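Local structure of Exo beta-1,2-glucooligosaccharide sophorohydrolase (non-reducing end) (Parabacteroides distasonis ATCC 8503, 5Z06) at residues R501-N515 / K525-I537. The protein hydrolyses linear beta-1,2-glucan and beta-1,2-glucooligosaccharides of four or more glucose units, releasing sophorose from the non-reducing end. Residues are numbered along the deposited sequence; the frame is centred on the assembly and turned at random.
Sequences RADWGRVEDGKMYTN and KVGVSNGGPLFFI
Val528 and Trp504 illustrate how an irregular loop packs on an aromatic ring at the end of a helix: CG1 of the valine lies over the indole face, 3.7 Å from the centroid of the six-membered ring, while CG2 packs on CG of Arg501. CG1 stands anti to the backbone N of Val528 (chi1 171°), which turns it onto the indole. Phe536, whose side chain runs against that of Trp504, turns its edge to the indole face in an offset edge-to-face pair, planes at 78°; the CA of Gly532 meets the indole at its rim. Were Trp504 exchanged for an alanine, Val528 CG1 would probably lose the face it rests on and the Phe536 edge its aromatic partner. A second CH-pi contact sets Val526 CG1 over the Tyr513 ring, 3.7 Å from its centroid; the Tyr513 OH is hydrogen-bonded to the Tyr556 hydroxyl. Within the glycoamylase-like part of this GH144 enzyme, the contact joins the end of helix 495-505 and the turns after it to the loop following strand 522-523. Backbone bonds pair the two segments around a single beta bridge, Thr514 with Val526: Gly527 N reaches Tyr513 O at 3.0 Å, and Asn515 N donates to Lys525 O. Farther along, Ser529 N donates to Asp509 O at 2.8 Å. Glycine suits Gly510, where a CB would clash with the backbone of Gly527 and Val528. Among side-chain bonds, Asn515 ND2 grips Gly527 O at 2.7 Å. Two waters meet at Ser529 OG, one bridging to Gly505 O, the other making a long bond to Asp509 OD2, which is also hydrogen-bonded to Tyr519 OH.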
loop_
_atom_site.group_PDB
_atom_site.type_symbol
_atom_site.label_atom_id
_atom_site.label_comp_id
_atom_site.label_asym_id
_atom_site.label_seq_id
_atom_site.Cartn_x
_atom_site.Cartn_y
_atom_site.Cartn_z
ATOM N N ARG A 501 -5.786 -21.739 15.775
ATOM C CA ARG A 501 -4.385 -21.560 15.457
ATOM C C ARG A 501 -3.935 -22.469 14.342
ATOM O O ARG A 501 -3.346 -22.001 13.357
ATOM C CB ARG A 501 -3.536 -21.777 16.680
ATOM C CG ARG A 501 -3.719 -20.659 17.698
ATOM C CD ARG A 501 -3.091 -21.053 18.997
ATOM N NE ARG A 501 -3.406 -20.107 20.061
ATOM C CZ ARG A 501 -3.938 -20.382 21.253
ATOM N NH1 ARG A 501 -4.226 -21.626 21.631
ATOM N NH2 ARG A 501 -4.164 -19.372 22.095
ATOM N N ALA A 502 -4.248 -23.756 14.474
ATOM C CA ALA A 502 -3.853 -24.722 13.468
ATOM C C ALA A 502 -4.558 -24.426 12.150
ATOM O O ALA A 502 -3.942 -24.575 11.106
ATOM C CB ALA A 502 -4.093 -26.166 13.940
ATOM N N ASP A 503 -5.808 -23.947 12.198
ATOM C CA ASP A 503 -6.563 -23.623 10.984
ATOM C C ASP A 503 -5.889 -22.578 10.105
ATOM O O ASP A 503 -5.848 -22.747 8.882
ATOM C CB ASP A 503 -7.987 -23.148 11.302
ATOM C CG ASP A 503 -8.926 -24.286 11.728
ATOM O OD1 ASP A 503 -8.536 -25.486 11.687
ATOM O OD2 ASP A 503 -10.081 -23.974 12.122
ATOM N N TRP A 504 -5.398 -21.482 10.687
ATOM C CA TRP A 504 -4.724 -20.496 9.862
ATOM C C TRP A 504 -3.273 -20.866 9.656
ATOM O O TRP A 504 -2.766 -20.717 8.563
ATOM C CB TRP A 504 -4.899 -19.062 10.388
ATOM C CG TRP A 504 -4.130 -18.635 11.623
ATOM C CD1 TRP A 504 -4.621 -18.518 12.903
ATOM C CD2 TRP A 504 -2.776 -18.192 11.675
ATOM N NE1 TRP A 504 -3.656 -18.030 13.737
ATOM C CE2 TRP A 504 -2.513 -17.818 13.012
ATOM C CE3 TRP A 504 -1.751 -18.072 10.715
ATOM C CZ2 TRP A 504 -1.279 -17.338 13.417
ATOM C CZ3 TRP A 504 -0.522 -17.601 11.116
ATOM C CH2 TRP A 504 -0.284 -17.256 12.463
ATOM N N GLY A 505 -2.632 -21.383 10.699
ATOM C CA GLY A 505 -1.227 -21.717 10.671
ATOM C C GLY A 505 -0.903 -22.866 9.750
ATOM O O GLY A 505 0.205 -22.937 9.213
ATOM N N ARG A 506 -1.863 -23.779 9.583
ATOM C CA ARG A 506 -1.676 -25.008 8.766
ATOM C C ARG A 506 -0.601 -25.929 9.347
ATOM O O ARG A 506 -0.052 -26.751 8.647
ATOM C CB ARG A 506 -1.338 -24.659 7.289
ATOM C CG ARG A 506 -2.156 -23.527 6.673
ATOM C CD ARG A 506 -3.658 -23.746 6.809
ATOM N NE ARG A 506 -4.126 -25.024 6.245
ATOM C CZ ARG A 506 -5.234 -25.697 6.615
ATOM N NH1 ARG A 506 -6.023 -25.247 7.591
ATOM N NH2 ARG A 506 -5.561 -26.848 6.012
ATOM N N VAL A 507 -0.294 -25.739 10.629
ATOM C CA VAL A 507 0.657 -26.552 11.358
ATOM C C VAL A 507 0.103 -26.653 12.751
ATOM O O VAL A 507 -0.806 -25.907 13.144
ATOM C CB VAL A 507 2.094 -25.979 11.415
ATOM C CG1 VAL A 507 2.749 -25.973 10.026
ATOM C CG2 VAL A 507 2.126 -24.594 12.045
ATOM N N GLU A 508 0.664 -27.589 13.488
ATOM C CA GLU A 508 0.296 -27.796 14.869
ATOM C C GLU A 508 1.112 -26.867 15.773
ATOM O O GLU A 508 0.702 -26.590 16.889
ATOM C CB GLU A 508 0.541 -29.252 15.243
ATOM C CG GLU A 508 -0.334 -30.241 14.499
ATOM C CD GLU A 508 -1.722 -30.335 15.099
ATOM O OE1 GLU A 508 -1.838 -30.925 16.207
ATOM O OE2 GLU A 508 -2.680 -29.818 14.471
ATOM N N ASP A 509 2.257 -26.391 15.271
ATOM C CA ASP A 509 3.213 -25.632 16.059
ATOM C C ASP A 509 2.508 -24.386 16.593
ATOM O O ASP A 509 1.877 -23.662 15.817
ATOM C CB ASP A 509 4.421 -25.150 15.220
ATOM C CG ASP A 509 5.158 -26.270 14.454
ATOM O OD1 ASP A 509 4.644 -27.399 14.341
ATOM O OD2 ASP A 509 6.257 -25.992 13.941
ATOM N N GLY A 510 2.600 -24.152 17.908
ATOM C CA GLY A 510 1.993 -22.984 18.523
ATOM C C GLY A 510 0.498 -23.060 18.756
ATOM O O GLY A 510 -0.108 -22.095 19.244
ATOM N N LYS A 511 -0.113 -24.202 18.460
ATOM C CA LYS A 511 -1.537 -24.347 18.726
ATOM C C LYS A 511 -1.843 -24.230 20.242
ATOM O O LYS A 511 -2.948 -23.862 20.602
ATOM C CB LYS A 511 -2.099 -25.648 18.133
ATOM C CG LYS A 511 -1.718 -26.896 18.902
ATOM C CD LYS A 511 -2.334 -28.118 18.249
ATOM C CE LYS A 511 -2.235 -29.305 19.181
ATOM N NZ LYS A 511 -3.031 -30.438 18.652
ATOM N N MET A 512 -0.864 -24.508 21.103
ATOM C CA MET A 512 -1.006 -24.322 22.566
ATOM C C MET A 512 -0.680 -22.897 23.045
ATOM O O MET A 512 -0.468 -22.678 24.234
ATOM C CB MET A 512 -0.098 -25.319 23.326
ATOM C CG MET A 512 -0.343 -26.801 23.034
ATOM S SD MET A 512 -2.077 -27.201 23.266
ATOM C CE MET A 512 -2.229 -27.181 25.062
ATOM N N TYR A 513 -0.649 -21.945 22.113
ATOM C CA TYR A 513 -0.157 -20.566 22.315
ATOM C C TYR A 513 1.336 -20.553 22.412
ATOM O O TYR A 513 2.020 -19.892 21.616
ATOM C CB TYR A 513 -0.772 -19.819 23.508
ATOM C CG TYR A 513 -0.257 -18.406 23.546
ATOM C CD1 TYR A 513 -0.722 -17.455 22.649
ATOM C CD2 TYR A 513 0.733 -18.036 24.440
ATOM C CE1 TYR A 513 -0.237 -16.148 22.669
ATOM C CE2 TYR A 513 1.229 -16.749 24.458
ATOM C CZ TYR A 513 0.743 -15.816 23.569
ATOM O OH TYR A 513 1.277 -14.556 23.625
ATOM N N THR A 514 1.832 -21.237 23.436
ATOM C CA THR A 514 3.204 -21.690 23.466
ATOM C C THR A 514 3.496 -22.611 22.287
ATOM O O THR A 514 2.614 -23.286 21.737
ATOM C CB THR A 514 3.504 -22.491 24.728
ATOM O OG1 THR A 514 2.500 -23.505 24.875
ATOM C CG2 THR A 514 3.515 -21.579 25.928
ATOM N N ASN A 515 4.760 -22.649 21.922
ATOM C CA ASN A 515 5.173 -23.364 20.735
ATOM C C ASN A 515 6.275 -24.333 21.172
ATOM O O ASN A 515 6.059 -25.552 21.178
ATOM C CB ASN A 515 5.607 -22.350 19.668
ATOM C CG ASN A 515 6.067 -22.996 18.379
ATOM O OD1 ASN A 515 6.746 -24.025 18.393
ATOM N ND2 ASN A 515 5.738 -22.368 17.254
ATOM N N LYS A 525 9.405 -19.688 21.998
ATOM C CA LYS A 525 8.545 -20.027 23.136
ATOM C C LYS A 525 7.063 -19.882 22.827
ATOM O O LYS A 525 6.240 -20.691 23.239
ATOM C CB LYS A 525 8.910 -19.191 24.351
ATOM C CG LYS A 525 10.240 -19.589 24.985
ATOM C CD LYS A 525 10.627 -18.581 26.058
ATOM C CE LYS A 525 11.850 -18.995 26.849
ATOM N NZ LYS A 525 13.039 -18.190 26.465
ATOM N N VAL A 526 6.714 -18.853 22.082
ATOM C CA VAL A 526 5.329 -18.580 21.767
ATOM C C VAL A 526 5.218 -18.322 20.281
ATOM O O VAL A 526 6.121 -17.762 19.653
ATOM C CB VAL A 526 4.867 -17.353 22.547
ATOM C CG1 VAL A 526 3.552 -16.791 22.003
ATOM C CG2 VAL A 526 4.743 -17.694 24.025
ATOM N N GLY A 527 4.089 -18.691 19.725
ATOM C CA GLY A 527 3.773 -18.299 18.379
ATOM C C GLY A 527 3.242 -19.441 17.567
ATOM O O GLY A 527 3.724 -20.577 17.666
ATOM N N VAL A 528 2.272 -19.124 16.728
ATOM C CA VAL A 528 1.728 -20.077 15.791
ATOM C C VAL A 528 2.784 -20.274 14.733
ATOM O O VAL A 528 3.408 -19.307 14.269
ATOM C CB VAL A 528 0.470 -19.532 15.116
ATOM C CG1 VAL A 528 0.025 -20.443 13.971
ATOM C CG2 VAL A 528 -0.646 -19.383 16.144
ATOM N N SER A 529 2.977 -21.528 14.347
ATOM C CA SER A 529 3.912 -21.859 13.292
ATOM C C SER A 529 5.265 -21.258 13.647
ATOM O O SER A 529 5.649 -21.328 14.828
ATOM C CB SER A 529 3.354 -21.405 11.945
ATOM O OG SER A 529 4.117 -21.958 10.906
ATOM N N ASN A 530 5.996 -20.679 12.686
ATOM C CA ASN A 530 7.260 -20.025 13.008
ATOM C C ASN A 530 7.141 -18.519 13.204
ATOM O O ASN A 530 8.145 -17.818 13.150
ATOM C CB ASN A 530 8.393 -20.418 12.035
ATOM C CG ASN A 530 8.156 -19.974 10.609
ATOM O OD1 ASN A 530 7.138 -19.372 10.282
ATOM N ND2 ASN A 530 9.119 -20.272 9.749
ATOM N N GLY A 531 5.923 -18.042 13.480
ATOM C CA GLY A 531 5.680 -16.655 13.882
ATOM C C GLY A 531 4.543 -15.959 13.155
ATOM O O GLY A 531 4.044 -14.932 13.620
ATOM N N GLY A 532 4.142 -16.513 12.009
ATOM C CA GLY A 532 3.110 -15.929 11.208
ATOM C C GLY A 532 3.685 -14.789 10.381
ATOM O O GLY A 532 4.910 -14.597 10.321
ATOM N N PRO A 533 2.802 -14.030 9.715
ATOM C CA PRO A 533 3.263 -12.840 9.032
ATOM C C PRO A 533 4.021 -11.975 10.002
ATOM O O PRO A 533 3.626 -11.851 11.171
ATOM C CB PRO A 533 1.977 -12.147 8.604
ATOM C CG PRO A 533 0.919 -13.200 8.646
ATOM C CD PRO A 533 1.340 -14.153 9.708
ATOM N N LEU A 534 5.110 -11.391 9.531
ATOM C CA LEU A 534 5.966 -10.625 10.417
ATOM C C LEU A 534 5.330 -9.375 10.999
ATOM O O LEU A 534 5.825 -8.862 12.000
ATOM C CB LEU A 534 7.279 -10.266 9.738
ATOM C CG LEU A 534 8.450 -9.897 10.634
ATOM C CD1 LEU A 534 8.743 -10.988 11.649
ATOM C CD2 LEU A 534 9.678 -9.644 9.764
ATOM N N PHE A 535 4.239 -8.881 10.417
ATOM C CA PHE A 535 3.569 -7.712 11.002
ATOM C C PHE A 535 2.989 -7.988 12.384
ATOM O O PHE A 535 2.694 -7.052 13.128
ATOM C CB PHE A 535 2.506 -7.133 10.070
ATOM C CG PHE A 535 1.192 -7.851 10.097
ATOM C CD1 PHE A 535 0.216 -7.492 11.018
ATOM C CD2 PHE A 535 0.901 -8.852 9.184
ATOM C CE1 PHE A 535 -1.024 -8.114 11.043
ATOM C CE2 PHE A 535 -0.336 -9.496 9.207
ATOM C CZ PHE A 535 -1.301 -9.120 10.128
ATOM N N PHE A 536 2.839 -9.267 12.721
ATOM C CA PHE A 536 2.488 -9.673 14.069
ATOM C C PHE A 536 3.412 -9.095 15.152
ATOM O O PHE A 536 2.934 -8.757 16.244
ATOM C CB PHE A 536 2.442 -11.200 14.159
ATOM C CG PHE A 536 1.249 -11.837 13.493
ATOM C CD1 PHE A 536 0.363 -11.128 12.670
ATOM C CD2 PHE A 536 1.030 -13.185 13.677
ATOM C CE1 PHE A 536 -0.711 -11.763 12.088
ATOM C CE2 PHE A 536 -0.050 -13.818 13.100
ATOM C CZ PHE A 536 -0.928 -13.099 12.309
ATOM N N ILE A 537 4.705 -8.970 14.861
ATOM C CA ILE A 537 5.628 -8.354 15.816
ATOM C C ILE A 537 5.741 -6.820 15.726
ATOM O O ILE A 537 6.569 -6.208 16.389
ATOM C CB ILE A 537 7.023 -9.017 15.779
ATOM C CG1 ILE A 537 7.753 -8.739 14.454
ATOM C CG2 ILE A 537 6.876 -10.503 16.022
ATOM C CD1 ILE A 537 9.233 -8.929 14.549
HETATM O O HOH W 1 2.489 -21.471 8.910
HETATM O O HOH W 2 5.994 -24.035 11.301
#